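Long-range contacts in RNA-binding protein Unr (Drosophila melanogaster, PDB 4QQB), which binds RNA through cold-shock domains, here its first, which recognises the 3'-UTR of msl-2 transcripts, and regulates dosage compensation in both sexes of the fly: residues T5-I10 and C24-R29; E12-S17 and D42-G47; S35-N40 and S66-I71. One frame throughout, in Å; residues are numbered along the deposited sequence.

Interaction 1. Residues T5-I10 and C24-R29; sequences TRETGI and CERQAR. With nucleotides of chain A.
Thr8 meets the loop of residues 24-29 with its backbone and its hydroxyl. Its carbonyl O accepts a nearly straight bond from Cys24 N (2.8 Å, 172° at the hydrogen), while its OG1 donates to Glu25 OE1 at 2.7 Å, approaching nearly along the carboxylate's C-O axis. Thr8 N adds a weak bond to the same oxygen. OG1 is in position because it sits between the backbone N and the carbonyl carbon (chi1 71°), and threonine suits the place by pairing that short donor with strand-forming branching. A valine here would probably leave Glu25 OE1 with little more than the weak amide bond, freeing the carboxylate to turn.

Cys24 SG rests against Gly9 CA at 3.6 Å, where glycine, with no side chain, lets the sulfur come this close, and also meets Ile10 CD1. Glu7 OE2 stands over one face of the Arg26 guanidinium, 3.0 Å from NH2, with the two planes 73° apart; this salt bridge is one of charge alone. Backbone bonding to Phe52 holds the main chain of Glu7, and Arg26 leans on Met54.

At the loop's far end Arg29, extended from CG to NE, gives NH1 to N3 and NH2 to O2 of cytidine C13 of chain A, both at 3.0 Å. This paired donation reads acceptors on the base, so the chemistry implies a polar-anchored loop whose exit serves RNA recognition.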
loop_
_atom_site.group_PDB
_atom_site.type_symbol
_atom_site.label_atom_id
_atom_site.label_comp_id
_atom_site.label_asym_id
_atom_site.label_seq_id
_atom_site.Cartn_x
_atom_site.Cartn_y
_atom_site.Cartn_z
ATOM N N THR E 5 12.686 10.000 29.924
ATOM C CA THR E 5 12.466 11.419 30.248
ATOM C C THR E 5 11.110 11.953 29.729
ATOM O O THR E 5 11.007 12.488 28.622
ATOM C CB THR E 5 13.660 12.300 29.782
ATOM O OG1 THR E 5 13.341 13.684 29.950
ATOM C CG2 THR E 5 14.052 12.034 28.316
ATOM N N ARG E 6 10.078 11.809 30.562
ATOM C CA ARG E 6 8.704 12.173 30.200
ATOM C C ARG E 6 8.398 13.637 30.528
ATOM O O ARG E 6 8.929 14.188 31.486
ATOM C CB ARG E 6 7.714 11.277 30.945
ATOM C CG ARG E 6 7.967 9.787 30.785
ATOM C CD ARG E 6 7.146 9.183 29.662
ATOM N NE ARG E 6 5.735 9.052 30.030
ATOM C CZ ARG E 6 4.838 8.306 29.383
ATOM N NH1 ARG E 6 5.183 7.593 28.316
ATOM N NH2 ARG E 6 3.581 8.265 29.806
ATOM N N GLU E 7 7.540 14.258 29.722
ATOM C CA GLU E 7 7.052 15.613 29.989
ATOM C C GLU E 7 5.551 15.714 29.674
ATOM O O GLU E 7 4.921 14.712 29.317
ATOM C CB GLU E 7 7.884 16.662 29.230
ATOM C CG GLU E 7 7.967 16.496 27.719
ATOM C CD GLU E 7 8.383 17.784 27.012
ATOM O OE1 GLU E 7 7.729 18.831 27.239
ATOM O OE2 GLU E 7 9.354 17.751 26.221
ATOM N N THR E 8 4.981 16.911 29.823
ATOM C CA THR E 8 3.530 17.091 29.748
ATOM C C THR E 8 3.095 18.115 28.701
ATOM O O THR E 8 3.864 19.005 28.306
ATOM C CB THR E 8 2.962 17.543 31.104
ATOM O OG1 THR E 8 3.364 18.892 31.369
ATOM C CG2 THR E 8 3.458 16.643 32.224
ATOM N N GLY E 9 1.841 17.981 28.276
ATOM C CA GLY E 9 1.253 18.873 27.277
ATOM C C GLY E 9 -0.259 18.741 27.168
ATOM O O GLY E 9 -0.868 17.857 27.783
ATOM N N ILE E 10 -0.862 19.631 26.381
ATOM C CA ILE E 10 -2.309 19.636 26.160
ATOM C C ILE E 10 -2.607 19.313 24.698
ATOM O O ILE E 10 -1.888 19.767 23.801
ATOM C CB ILE E 10 -2.938 21.019 26.462
ATOM C CG1 ILE E 10 -2.274 21.708 27.668
ATOM C CG2 ILE E 10 -4.447 20.890 26.662
ATOM C CD1 ILE E 10 -2.414 20.965 28.979
ATOM N N CYS E 24 3.924 21.748 27.652
ATOM C CA CYS E 24 3.871 22.639 28.805
ATOM C C CYS E 24 5.260 23.134 29.168
ATOM O O CYS E 24 5.509 24.339 29.164
ATOM C CB CYS E 24 3.229 21.932 29.993
ATOM S SG CYS E 24 1.504 21.495 29.686
ATOM N N GLU E 25 6.163 22.198 29.454
ATOM C CA GLU E 25 7.538 22.531 29.848
ATOM C C GLU E 25 8.505 22.476 28.658
ATOM O O GLU E 25 9.570 21.866 28.727
ATOM C CB GLU E 25 7.997 21.626 30.997
ATOM C CG GLU E 25 8.040 20.139 30.681
ATOM C CD GLU E 25 7.229 19.317 31.664
ATOM O OE1 GLU E 25 5.991 19.478 31.671
ATOM O OE2 GLU E 25 7.821 18.511 32.415
ATOM N N ARG E 26 8.121 23.163 27.585
ATOM C CA ARG E 26 8.838 23.175 26.313
ATOM C C ARG E 26 8.022 24.054 25.374
ATOM O O ARG E 26 6.811 23.875 25.258
ATOM C CB ARG E 26 8.948 21.751 25.744
ATOM C CG ARG E 26 9.122 21.649 24.228
ATOM C CD ARG E 26 10.567 21.469 23.785
ATOM N NE ARG E 26 10.933 20.053 23.750
ATOM C CZ ARG E 26 11.553 19.386 24.726
ATOM N NH1 ARG E 26 11.921 19.985 25.854
ATOM N NH2 ARG E 26 11.817 18.096 24.570
ATOM N N GLN E 27 8.665 25.009 24.714
ATOM C CA GLN E 27 7.964 25.819 23.729
ATOM C C GLN E 27 7.964 25.092 22.389
ATOM O O GLN E 27 8.862 25.282 21.568
ATOM C CB GLN E 27 8.606 27.194 23.593
ATOM C CG GLN E 27 7.895 28.086 22.588
ATOM C CD GLN E 27 8.294 29.537 22.718
ATOM O OE1 GLN E 27 7.439 30.422 22.785
ATOM N NE2 GLN E 27 9.598 29.793 22.762
ATOM N N ALA E 28 6.955 24.248 22.180
ATOM C CA ALA E 28 6.864 23.431 20.973
ATOM C C ALA E 28 5.484 22.819 20.836
ATOM O O ALA E 28 4.836 22.492 21.835
ATOM C CB ALA E 28 7.904 22.326 21.003
ATOM N N ARG E 29 5.056 22.656 19.587
ATOM C CA ARG E 29 3.787 22.015 19.255
ATOM C C ARG E 29 4.058 20.729 18.459
ATOM O O ARG E 29 4.331 20.785 17.259
ATOM C CB ARG E 29 2.935 22.986 18.442
ATOM C CG ARG E 29 1.588 22.450 17.996
ATOM C CD ARG E 29 0.810 23.554 17.302
ATOM N NE ARG E 29 -0.505 23.118 16.841
ATOM C CZ ARG E 29 -0.716 22.386 15.751
ATOM N NH1 ARG E 29 0.300 21.989 14.993
ATOM N NH2 ARG E 29 -1.956 22.043 15.421
ATOM P P C A 13 -1.098 18.300 6.089
ATOM O OP1 C A 13 -1.526 17.051 5.404
ATOM O OP2 C A 13 -0.642 19.449 5.275
ATOM O "O5'" C A 13 -2.270 18.819 7.038
ATOM C "C5'" C A 13 -3.317 17.942 7.494
ATOM C "C4'" C A 13 -3.973 18.499 8.738
ATOM O "O4'" C A 13 -2.996 18.595 9.816
ATOM C "C3'" C A 13 -4.570 19.895 8.599
ATOM O "O3'" C A 13 -5.736 20.025 9.402
ATOM C "C2'" C A 13 -3.462 20.787 9.138
ATOM O "O2'" C A 13 -3.900 22.052 9.582
ATOM C "C1'" C A 13 -2.935 19.929 10.284
ATOM N N1 C A 13 -1.544 20.240 10.636
ATOM C C2 C A 13 -1.280 20.957 11.807
ATOM O O2 C A 13 -2.228 21.296 12.531
ATOM N N3 C A 13 0.002 21.253 12.125
ATOM C C4 C A 13 0.996 20.869 11.321
ATOM N N4 C A 13 2.244 21.182 11.672
ATOM C C5 C A 13 0.753 20.144 10.119
ATOM C C6 C A 13 -0.519 19.858 9.816
#

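Interaction 2. Residues E12-S17 and D42-G47; sequences EKLLHS and DHLKIG. With nucleotides of chain A.
Glu12 touches the loop of residues 42-47 through its backbone: its carbonyl O lies 4.0 Å from Ile46 CG2, and its CB points away from the loop. Together with Lys13 it forms a classic beta bulge opposite Phe20 on the neighbouring strand.

Lys13 meets Ile46 CG1 most closely with its CA. Its side chain, with CG anti to the backbone N (chi1 173°) and extended beyond, carries NZ to OP2 of nucleotide G14 of chain A at 2.8 Å. A long flexible cation suits a phosphate held at this distance from the strand.

Leu14 carries the apolar contact. Its CD1 lies 3.6 Å from both Leu44 O and Lys45 CA, and 4.2 Å from Leu44 CG, so one methyl sits against the loop backbone and the leucine branch beside it. Leu14 also packs on Phe32 of strand 29-33, so it bridges the loop and that strand.

Leu15 sets its CB 3.4 Å from O6 of G10 of chain A. The same O6 receives a weak bond from His16 N and lies over one face of the His16 imidazole, toward its rim; the flat imidazole can lie against the guanine, ND1 3.1 Å from its C6. Ser17 OG lies implausibly close to OP2 of C11 of chain A, so the detail of that bond is doubtful; it also bonds His33.

Within the loop, Lys45 pairs with Asp48. The chemistry divides the strand end and the turn after it: apolar atoms pack on the loop, while cationic and polar groups face RNA phosphates and a guanine O6.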
loop_
_atom_site.group_PDB
_atom_site.type_symbol
_atom_site.label_atom_id
_atom_site.label_comp_id
_atom_site.label_asym_id
_atom_site.label_seq_id
_atom_site.Cartn_x
_atom_site.Cartn_y
_atom_site.Cartn_z
ATOM N N GLU E 12 -3.964 19.907 21.321
ATOM C CA GLU E 12 -4.226 21.138 20.581
ATOM C C GLU E 12 -5.218 20.942 19.433
ATOM O O GLU E 12 -6.023 21.828 19.132
ATOM C CB GLU E 12 -2.904 21.657 20.008
ATOM C CG GLU E 12 -2.445 23.003 20.536
ATOM C CD GLU E 12 -2.666 24.125 19.538
ATOM O OE1 GLU E 12 -1.763 24.986 19.412
ATOM O OE2 GLU E 12 -3.729 24.130 18.870
ATOM N N LYS E 13 -5.110 19.795 18.767
ATOM C CA LYS E 13 -5.960 19.451 17.633
ATOM C C LYS E 13 -5.888 17.956 17.370
ATOM O O LYS E 13 -4.843 17.337 17.592
ATOM C CB LYS E 13 -5.513 20.193 16.371
ATOM C CG LYS E 13 -6.252 19.735 15.122
ATOM C CD LYS E 13 -6.210 20.744 13.992
ATOM C CE LYS E 13 -7.369 20.509 13.036
ATOM N NZ LYS E 13 -7.446 21.573 12.000
ATOM N N LEU E 14 -6.994 17.394 16.880
ATOM C CA LEU E 14 -7.061 15.980 16.522
ATOM C C LEU E 14 -7.575 15.758 15.103
ATOM O O LEU E 14 -8.492 16.443 14.649
ATOM C CB LEU E 14 -7.975 15.242 17.490
ATOM C CG LEU E 14 -7.528 15.238 18.947
ATOM C CD1 LEU E 14 -8.609 14.609 19.809
ATOM C CD2 LEU E 14 -6.213 14.493 19.120
ATOM N N LEU E 15 -6.965 14.795 14.416
ATOM C CA LEU E 15 -7.452 14.282 13.142
ATOM C C LEU E 15 -7.901 12.838 13.378
ATOM O O LEU E 15 -7.922 12.391 14.521
ATOM C CB LEU E 15 -6.342 14.347 12.096
ATOM C CG LEU E 15 -5.867 15.740 11.666
ATOM C CD1 LEU E 15 -7.011 16.554 11.075
ATOM C CD2 LEU E 15 -5.200 16.493 12.807
ATOM N N HIS E 16 -8.258 12.104 12.324
ATOM C CA HIS E 16 -8.746 10.724 12.494
ATOM C C HIS E 16 -7.653 9.749 12.941
ATOM O O HIS E 16 -7.952 8.696 13.494
ATOM C CB HIS E 16 -9.400 10.197 11.211
ATOM C CG HIS E 16 -10.515 11.056 10.704
ATOM N ND1 HIS E 16 -10.754 11.248 9.361
ATOM C CD2 HIS E 16 -11.441 11.795 11.361
ATOM C CE1 HIS E 16 -11.787 12.062 9.212
ATOM N NE2 HIS E 16 -12.220 12.409 10.411
ATOM N N SER E 17 -6.395 10.101 12.691
ATOM C CA SER E 17 -5.280 9.195 12.932
ATOM C C SER E 17 -4.120 9.774 13.751
ATOM O O SER E 17 -3.314 9.030 14.308
ATOM C CB SER E 17 -4.745 8.739 11.590
ATOM O OG SER E 17 -3.938 7.599 11.754
ATOM N N ASP E 42 -11.394 6.698 21.322
ATOM C CA ASP E 42 -12.815 7.019 21.102
ATOM C C ASP E 42 -13.363 8.196 21.922
ATOM O O ASP E 42 -14.138 8.996 21.396
ATOM C CB ASP E 42 -13.686 5.770 21.323
ATOM C CG ASP E 42 -13.318 4.999 22.594
ATOM O OD1 ASP E 42 -12.405 5.425 23.336
ATOM O OD2 ASP E 42 -13.946 3.950 22.847
ATOM N N HIS E 43 -12.979 8.300 23.196
ATOM C CA HIS E 43 -13.294 9.497 23.990
ATOM C C HIS E 43 -12.025 10.180 24.512
ATOM O O HIS E 43 -11.671 10.094 25.683
ATOM C CB HIS E 43 -14.322 9.211 25.106
ATOM C CG HIS E 43 -13.933 8.110 26.046
ATOM N ND1 HIS E 43 -13.368 8.353 27.281
ATOM C CD2 HIS E 43 -14.057 6.765 25.948
ATOM C CE1 HIS E 43 -13.146 7.205 27.895
ATOM N NE2 HIS E 43 -13.554 6.226 27.108
ATOM N N LEU E 44 -11.339 10.834 23.582
ATOM C CA LEU E 44 -10.239 11.755 23.857
ATOM C C LEU E 44 -10.528 12.972 22.988
ATOM O O LEU E 44 -10.962 12.815 21.846
ATOM C CB LEU E 44 -8.906 11.114 23.463
ATOM C CG LEU E 44 -7.737 12.001 23.003
ATOM C CD1 LEU E 44 -7.116 12.764 24.163
ATOM C CD2 LEU E 44 -6.682 11.158 22.299
ATOM N N LYS E 45 -10.301 14.178 23.506
ATOM C CA LYS E 45 -10.607 15.392 22.733
ATOM C C LYS E 45 -9.757 16.616 23.092
ATOM O O LYS E 45 -8.977 16.596 24.050
ATOM C CB LYS E 45 -12.123 15.710 22.790
ATOM C CG LYS E 45 -12.581 16.732 23.829
ATOM C CD LYS E 45 -12.362 16.270 25.262
ATOM C CE LYS E 45 -12.251 17.460 26.206
ATOM N NZ LYS E 45 -12.147 17.053 27.631
ATOM N N ILE E 46 -9.919 17.673 22.299
ATOM C CA ILE E 46 -9.126 18.886 22.451
ATOM C C ILE E 46 -9.211 19.367 23.893
ATOM O O ILE E 46 -10.304 19.497 24.439
ATOM C CB ILE E 46 -9.608 20.018 21.515
ATOM C CG1 ILE E 46 -9.374 19.657 20.044
ATOM C CG2 ILE E 46 -8.881 21.321 21.836
ATOM C CD1 ILE E 46 -10.151 20.515 19.067
ATOM N N GLY E 47 -8.060 19.627 24.503
ATOM C CA GLY E 47 -8.008 20.113 25.879
ATOM C C GLY E 47 -7.572 19.075 26.898
ATOM O O GLY E 47 -7.112 19.436 27.979
ATOM P P G A 10 -8.051 5.150 9.501
ATOM O OP1 G A 10 -8.229 6.120 10.620
ATOM O OP2 G A 10 -9.152 4.937 8.523
ATOM O "O5'" G A 10 -6.748 5.543 8.668
ATOM C "C5'" G A 10 -6.071 6.802 8.859
ATOM C "C4'" G A 10 -5.473 7.275 7.555
ATOM O "O4'" G A 10 -6.421 8.148 6.885
ATOM C "C3'" G A 10 -4.175 8.062 7.682
ATOM O "O3'" G A 10 -3.058 7.232 7.422
ATOM C "C2'" G A 10 -4.295 9.126 6.599
ATOM O "O2'" G A 10 -3.816 8.676 5.349
ATOM C "C1'" G A 10 -5.802 9.380 6.573
ATOM N N9 G A 10 -6.272 10.394 7.516
ATOM C C8 G A 10 -5.792 10.641 8.780
ATOM N N7 G A 10 -6.413 11.617 9.383
ATOM C C5 G A 10 -7.359 12.044 8.462
ATOM C C6 G A 10 -8.327 13.079 8.552
ATOM O O6 G A 10 -8.552 13.842 9.498
ATOM N N1 G A 10 -9.082 13.174 7.387
ATOM C C2 G A 10 -8.928 12.378 6.278
ATOM N N2 G A 10 -9.754 12.627 5.252
ATOM N N3 G A 10 -8.029 11.411 6.182
ATOM C C4 G A 10 -7.285 11.300 7.303
ATOM P P G A 14 -7.101 20.507 8.740
ATOM O OP1 G A 14 -6.904 21.898 8.251
ATOM O OP2 G A 14 -8.209 20.206 9.686
ATOM O "O5'" G A 14 -7.241 19.527 7.494
ATOM C "C5'" G A 14 -7.276 20.039 6.155
ATOM C "C4'" G A 14 -8.157 19.171 5.295
ATOM O "O4'" G A 14 -7.391 18.024 4.862
ATOM C "C3'" G A 14 -9.437 18.666 5.960
ATOM O "O3'" G A 14 -10.655 19.150 5.359
ATOM C "C2'" G A 14 -9.202 17.161 6.176
ATOM O "O2'" G A 14 -10.295 16.323 5.861
ATOM C "C1'" G A 14 -8.043 16.829 5.232
ATOM N N9 G A 14 -7.037 15.939 5.805
ATOM C C8 G A 14 -6.341 16.129 6.976
ATOM N N7 G A 14 -5.477 15.181 7.217
ATOM C C5 G A 14 -5.593 14.324 6.131
ATOM C C6 G A 14 -4.901 13.122 5.831
ATOM O O6 G A 14 -4.019 12.554 6.489
ATOM N N1 G A 14 -5.331 12.570 4.628
ATOM C C2 G A 14 -6.299 13.107 3.814
ATOM N N2 G A 14 -6.574 12.428 2.690
ATOM N N3 G A 14 -6.947 14.230 4.080
ATOM C C4 G A 14 -6.547 14.781 5.247
ATOM P P C A 11 -1.974 6.987 8.555
ATOM O OP1 C A 11 -1.354 5.671 8.302
ATOM O OP2 C A 11 -2.612 7.248 9.860
ATOM O "O5'" C A 11 -0.879 8.107 8.265
ATOM C "C5'" C A 11 -1.121 9.485 8.593
ATOM C "C4'" C A 11 0.172 10.163 8.980
ATOM O "O4'" C A 11 0.728 9.522 10.162
ATOM C "C3'" C A 11 1.274 10.118 7.925
ATOM O "O3'" C A 11 1.951 11.369 7.870
ATOM C "C2'" C A 11 2.204 9.029 8.446
ATOM O "O2'" C A 11 3.528 9.165 7.978
ATOM C "C1'" C A 11 2.099 9.257 9.949
ATOM N N1 C A 11 2.486 8.096 10.768
ATOM C C2 C A 11 3.582 8.199 11.640
ATOM O O2 C A 11 4.210 9.267 11.696
ATOM N N3 C A 11 3.930 7.130 12.391
ATOM C C4 C A 11 3.229 5.997 12.304
ATOM N N4 C A 11 3.607 4.968 13.064
ATOM C C5 C A 11 2.113 5.866 11.426
ATOM C C6 C A 11 1.776 6.932 10.688
#

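Interaction 3. Residues S35-N40 and S66-I71; sequences SQFSGN and SQVSKI
This contact lies where the five-stranded antiparallel barrel of the cold-shock domain closes: Gln36 and Phe37, after strand 29-33, meet Gln67, at the corner in strand 63-70, and Val68 beyond it. The touching parts run in nearly the same direction, 23° apart. Val68 N donates to Gln36 O at 2.7 Å, and Ser38 N bonds Val68 O, so both the N-H and the carbonyl of Val68 are engaged, the second weakly.

Gln36 adds a second grip. Its chain, bent at chi2 (-53°), folds back to place OE1 3.3 Å from Gln67 N, with the donor above the amide's carbonyl plane rather than on a lone pair. A glutamine is long enough to reach that N-H and carries no charge into the junction. Ser66, which OE1 touches through CB, spends its hydroxyl on Thr55.

Phe37 swings CG anti to its backbone N (chi1 -168°), laying the ring across the strand. Val68 CG1 meets the ring edge in plane, 4.0 Å from CD1, and Lys70 CD comes 3.5 Å from CZ. Val68 also packs on Val50 and Phe52, as suits a buried, branched apolar residue. Lys70 brings NZ to Asn40 OD1 at 3.0 Å, tying Asn40, farther along the loop, to the strand.

Joining the turn that follows edge strand 29-33 to the other edge strand, 63-70, is consistent with the OB-fold, whose barrel closes between its third and fifth strands.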
loop_
_atom_site.group_PDB
_atom_site.type_symbol
_atom_site.label_atom_id
_atom_site.label_comp_id
_atom_site.label_asym_id
_atom_site.label_seq_id
_atom_site.Cartn_x
_atom_site.Cartn_y
_atom_site.Cartn_z
ATOM N N SER E 35 -0.808 5.481 17.074
ATOM C CA SER E 35 0.055 4.369 17.461
ATOM C C SER E 35 0.715 4.607 18.812
ATOM O O SER E 35 0.931 3.666 19.567
ATOM C CB SER E 35 1.160 4.166 16.429
ATOM O OG SER E 35 0.617 3.898 15.156
ATOM N N GLN E 36 1.049 5.857 19.105
ATOM C CA GLN E 36 1.700 6.203 20.364
ATOM C C GLN E 36 0.766 6.408 21.550
ATOM O O GLN E 36 1.245 6.582 22.673
ATOM C CB GLN E 36 2.544 7.462 20.178
ATOM C CG GLN E 36 3.647 7.308 19.155
ATOM C CD GLN E 36 4.512 6.103 19.439
ATOM O OE1 GLN E 36 5.577 6.221 20.042
ATOM N NE2 GLN E 36 4.042 4.930 19.027
ATOM N N PHE E 37 -0.546 6.393 21.314
ATOM C CA PHE E 37 -1.517 6.608 22.384
ATOM C C PHE E 37 -1.970 5.302 23.027
ATOM O O PHE E 37 -2.054 4.274 22.360
ATOM C CB PHE E 37 -2.731 7.358 21.862
ATOM C CG PHE E 37 -3.626 7.865 22.951
ATOM C CD1 PHE E 37 -3.227 8.931 23.744
ATOM C CD2 PHE E 37 -4.857 7.270 23.198
ATOM C CE1 PHE E 37 -4.043 9.402 24.756
ATOM C CE2 PHE E 37 -5.678 7.736 24.210
ATOM C CZ PHE E 37 -5.268 8.804 24.990
ATOM N N SER E 38 -2.279 5.366 24.323
ATOM C CA SER E 38 -2.695 4.198 25.108
ATOM C C SER E 38 -4.192 4.220 25.469
ATOM O O SER E 38 -4.684 5.178 26.077
ATOM C CB SER E 38 -1.861 4.122 26.387
ATOM O OG SER E 38 -0.483 4.277 26.099
ATOM N N GLY E 39 -4.908 3.163 25.083
ATOM C CA GLY E 39 -6.307 2.979 25.467
ATOM C C GLY E 39 -7.295 3.966 24.869
ATOM O O GLY E 39 -6.930 4.824 24.071
ATOM N N ASN E 40 -8.554 3.819 25.278
ATOM C CA ASN E 40 -9.689 4.646 24.828
ATOM C C ASN E 40 -9.355 5.958 24.103
ATOM O O ASN E 40 -9.239 7.021 24.718
ATOM C CB ASN E 40 -10.643 4.921 26.009
ATOM C CG ASN E 40 -9.911 5.323 27.287
ATOM O OD1 ASN E 40 -8.707 5.591 27.275
ATOM N ND2 ASN E 40 -10.643 5.365 28.398
ATOM N N SER E 66 6.211 10.735 21.574
ATOM C CA SER E 66 6.121 9.283 21.606
ATOM C C SER E 66 5.623 8.800 22.957
ATOM O O SER E 66 5.809 9.469 23.980
ATOM C CB SER E 66 7.499 8.682 21.330
ATOM O OG SER E 66 8.111 9.301 20.209
ATOM N N GLN E 67 4.996 7.629 22.952
ATOM C CA GLN E 67 4.515 7.009 24.178
ATOM C C GLN E 67 3.627 8.001 24.917
ATOM O O GLN E 67 3.953 8.468 26.007
ATOM C CB GLN E 67 5.706 6.577 25.042
ATOM C CG GLN E 67 5.450 5.349 25.899
ATOM C CD GLN E 67 5.758 4.058 25.169
ATOM O OE1 GLN E 67 6.789 3.430 25.409
ATOM N NE2 GLN E 67 4.874 3.663 24.259
ATOM N N VAL E 68 2.512 8.341 24.285
ATOM C CA VAL E 68 1.588 9.339 24.817
ATOM C C VAL E 68 0.490 8.656 25.629
ATOM O O VAL E 68 -0.096 7.668 25.183
ATOM C CB VAL E 68 0.946 10.165 23.683
ATOM C CG1 VAL E 68 -0.021 11.195 24.243
ATOM C CG2 VAL E 68 2.018 10.854 22.854
ATOM N N SER E 69 0.230 9.188 26.822
ATOM C CA SER E 69 -0.900 8.757 27.651
ATOM C C SER E 69 -1.545 9.977 28.290
ATOM O O SER E 69 -0.918 11.035 28.378
ATOM C CB SER E 69 -0.442 7.781 28.738
ATOM O OG SER E 69 0.477 8.397 29.626
ATOM N N LYS E 70 -2.795 9.825 28.727
ATOM C CA LYS E 70 -3.513 10.901 29.418
ATOM C C LYS E 70 -3.405 10.720 30.932
ATOM O O LYS E 70 -3.043 9.644 31.410
ATOM C CB LYS E 70 -4.990 10.968 28.980
ATOM C CG LYS E 70 -5.893 9.840 29.482
ATOM C CD LYS E 70 -6.173 8.782 28.419
ATOM C CE LYS E 70 -6.706 7.484 29.018
ATOM N NZ LYS E 70 -8.127 7.572 29.465
ATOM N N ILE E 71 -3.701 11.785 31.675
ATOM C CA ILE E 71 -3.854 11.714 33.138
ATOM C C ILE E 71 -5.068 12.552 33.547
ATOM O O ILE E 71 -4.940 13.636 34.116
ATOM C CB ILE E 71 -2.566 12.112 33.921
ATOM C CG1 ILE E 71 -1.568 12.899 33.048
ATOM C CG2 ILE E 71 -1.880 10.867 34.478
ATOM C CD1 ILE E 71 -1.969 14.329 32.762
#

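How the interactions relate
From the N terminus, interaction 1 folds the loop leaving strand 18-23 back on the start of strand 7-14, at the open end of the first hairpin. Interaction 2 begins later on that strand, at 12-17, and returns only at 42-47; the two contacts therefore cross along the chain, and Arg29 and Glu12 form a long, weak ion pair between them. Interaction 3 opens at 35-40, within the span closed by interaction 2, and ends on strand 63-70, crossing it in turn; Leu44 packs on Phe37 there. Interactions 1 and 3 follow in series on opposite sides of the chain's centre, yet Arg6 packs on Gln67 and Ser69, so the N-terminal end reaches the last strand.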